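Local atomic coordinates of DNA damage response protein Rtt109, putative (Neosartorya fumigata, PDB entry 5ZB9), a protein that probably transfers an acetyl group from acetyl-CoA to a lysine side chain of histone H3, as a fungal histone acetyltransferase of the Rtt109 family. Residues W301-M304 / S305-Q308. Numbering follows the deposited sequence.
Sequences WEMM and SFRQ
Glu302 O is gripped twice by Ser305: OG donates to it over 2.5 Å, nearly along the C=O axis, and the backbone N reaches it at 3.2 Å from above the carbonyl plane, with an N-H...O angle of 135°. Chi1 of 74° sets the hydroxyl between the backbone N and carbonyl carbon of Ser305, folded back over the last turn of the helix. The i to i+3 pattern continues with Phe306 N on Met303 O (3.1 Å) and Arg307 N on Met304 O (3.0 Å); the latter closes a type I beta turn from Met304 to Arg307, so the helix ends by running into a single tight turn. Met303, bent at chi2 and chi3, brings CE to 3.7 Å from Phe306 CE1. Met303 SD lies 5.2 Å from the centroid of the Phe306 ring, an oblique Met-aromatic contact. Across the turn Met304 SD meets Arg307 CG at 3.9 Å, the two chains crossing at a slant. The guanidinium of Arg307 leads away to a salt bridge with Asp270. Met303, Met304 and Arg307 all touch Phe267, so the C-terminal end of helix 297-304 packs against helix 266-272, at the surface, before the chain runs on to strand 317-324.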
ATOM      1  N   TRP A 301      15.401   5.952  12.353  1.00 25.58           N
ATOM      2  CA  TRP A 301      15.210   6.693  11.103  1.00 30.17           C
ATOM      3  C   TRP A 301      16.513   7.350  10.643  1.00 32.11           C
ATOM      4  O   TRP A 301      16.779   7.447   9.438  1.00 28.09           O
ATOM      5  CB  TRP A 301      14.104   7.752  11.233  1.00 24.75           C
ATOM      6  CG  TRP A 301      12.730   7.179  11.448  1.00 25.54           C
ATOM      7  CD1 TRP A 301      11.908   7.411  12.509  1.00 26.73           C
ATOM      8  CD2 TRP A 301      12.026   6.265  10.590  1.00 24.05           C
ATOM      9  NE1 TRP A 301      10.737   6.703  12.369  1.00 26.75           N
ATOM     10  CE2 TRP A 301      10.785   5.988  11.203  1.00 25.08           C
ATOM     11  CE3 TRP A 301      12.325   5.654   9.367  1.00 24.98           C
ATOM     12  CZ2 TRP A 301       9.844   5.129  10.636  1.00 22.36           C
ATOM     13  CZ3 TRP A 301      11.389   4.799   8.804  1.00 22.27           C
ATOM     14  CH2 TRP A 301      10.164   4.546   9.439  1.00 22.07           C
ATOM     15  N   GLU A 302      17.329   7.795  11.594  1.00 31.61           N
ATOM     16  CA  GLU A 302      18.605   8.393  11.237  1.00 27.23           C
ATOM     17  C   GLU A 302      19.508   7.358  10.600  1.00 31.04           C
ATOM     18  O   GLU A 302      20.119   7.607   9.563  1.00 33.80           O
ATOM     19  CB  GLU A 302      19.300   8.997  12.450  1.00 31.41           C
ATOM     20  CG  GLU A 302      20.548   9.777  12.067  1.00 40.93           C
ATOM     21  CD  GLU A 302      21.522   9.960  13.223  1.00 62.59           C
ATOM     22  OE1 GLU A 302      21.148   9.656  14.386  1.00 56.69           O
ATOM     23  OE2 GLU A 302      22.669  10.394  12.957  1.00 65.30           O
ATOM     24  N   MET A 303      19.586   6.186  11.214  1.00 31.38           N
ATOM     25  CA  MET A 303      20.483   5.152  10.709  1.00 29.34           C
ATOM     26  C   MET A 303      19.938   4.489   9.442  1.00 30.45           C
ATOM     27  O   MET A 303      20.697   3.882   8.685  1.00 33.52           O
ATOM     28  CB  MET A 303      20.752   4.111  11.796  1.00 29.42           C
ATOM     29  CG  MET A 303      21.554   4.654  12.977  1.00 36.92           C
ATOM     30  SD  MET A 303      23.206   5.237  12.498  1.00 48.91           S
ATOM     31  CE  MET A 303      22.984   7.006  12.591  1.00 41.45           C
ATOM     32  N   MET A 304      18.630   4.606   9.206  1.00 27.42           N
ATOM     33  CA  MET A 304      18.056   4.138   7.944  1.00 27.76           C
ATOM     34  C   MET A 304      18.732   4.842   6.782  1.00 28.68           C
ATOM     35  O   MET A 304      19.012   4.228   5.758  1.00 27.24           O
ATOM     36  CB  MET A 304      16.544   4.381   7.882  1.00 29.46           C
ATOM     37  CG  MET A 304      15.689   3.117   7.955  1.00 32.59           C
ATOM     38  SD  MET A 304      16.062   1.872   6.704  1.00 33.76           S
ATOM     39  CE  MET A 304      15.349   2.599   5.239  1.00 36.35           C
ATOM     40  N   SER A 305      19.013   6.131   6.961  1.00 25.12           N
ATOM     41  CA  SER A 305      19.604   6.942   5.903  1.00 28.03           C
ATOM     42  C   SER A 305      21.001   6.499   5.480  1.00 31.31           C
ATOM     43  O   SER A 305      21.521   7.007   4.489  1.00 36.18           O
ATOM     44  CB  SER A 305      19.666   8.404   6.331  1.00 27.06           C
ATOM     45  OG  SER A 305      20.686   8.589   7.285  1.00 36.38           O
ATOM     46  N   PHE A 306      21.609   5.570   6.222  1.00 27.64           N
ATOM     47  CA  PHE A 306      22.939   5.064   5.870  1.00 31.49           C
ATOM     48  C   PHE A 306      22.898   3.664   5.275  1.00 27.83           C
ATOM     49  O   PHE A 306      23.921   3.124   4.868  1.00 29.90           O
ATOM     50  CB  PHE A 306      23.861   5.085   7.091  1.00 31.14           C
ATOM     51  CG  PHE A 306      24.137   6.467   7.600  1.00 34.20           C
ATOM     52  CD1 PHE A 306      23.446   6.969   8.688  1.00 33.65           C
ATOM     53  CD2 PHE A 306      25.064   7.277   6.965  1.00 33.53           C
ATOM     54  CE1 PHE A 306      23.688   8.244   9.151  1.00 37.22           C
ATOM     55  CE2 PHE A 306      25.311   8.556   7.420  1.00 36.34           C
ATOM     56  CZ  PHE A 306      24.622   9.040   8.515  1.00 41.85           C
ATOM     57  N   ARG A 307      21.709   3.084   5.227  1.00 26.57           N
ATOM     58  CA  ARG A 307      21.513   1.796   4.593  1.00 24.00           C
ATOM     59  C   ARG A 307      21.672   1.930   3.085  1.00 27.70           C
ATOM     60  O   ARG A 307      21.598   3.025   2.550  1.00 30.26           O
ATOM     61  CB  ARG A 307      20.135   1.241   4.944  1.00 28.23           C
ATOM     62  CG  ARG A 307      19.915   1.068   6.434  1.00 29.27           C
ATOM     63  CD  ARG A 307      20.612  -0.176   6.929  1.00 29.42           C
ATOM     64  NE  ARG A 307      19.986  -1.382   6.405  1.00 27.44           N
ATOM     65  CZ  ARG A 307      20.370  -2.610   6.724  1.00 33.00           C
ATOM     66  NH1 ARG A 307      21.386  -2.782   7.563  1.00 31.77           N
ATOM     67  NH2 ARG A 307      19.746  -3.664   6.205  1.00 28.54           N
ATOM     68  N   GLN A 308      21.874   0.809   2.405  1.00 27.11           N
ATOM     69  CA  GLN A 308      22.119   0.816   0.976  1.00 28.75           C
ATOM     70  C   GLN A 308      20.999   1.515   0.191  1.00 37.53           C
ATOM     71  O   GLN A 308      21.264   2.272  -0.743  1.00 36.66           O
ATOM     72  CB  GLN A 308      22.305  -0.621   0.481  1.00 29.13           C
ATOM     73  CG  GLN A 308      22.878  -0.732  -0.922  1.00 41.39           C
ATOM     74  CD  GLN A 308      21.816  -0.625  -2.010  1.00 65.37           C
ATOM     75  OE1 GLN A 308      20.728  -1.204  -1.898  1.00 64.23           O
ATOM     76  NE2 GLN A 308      22.126   0.124  -3.068  1.00 62.74           N
TER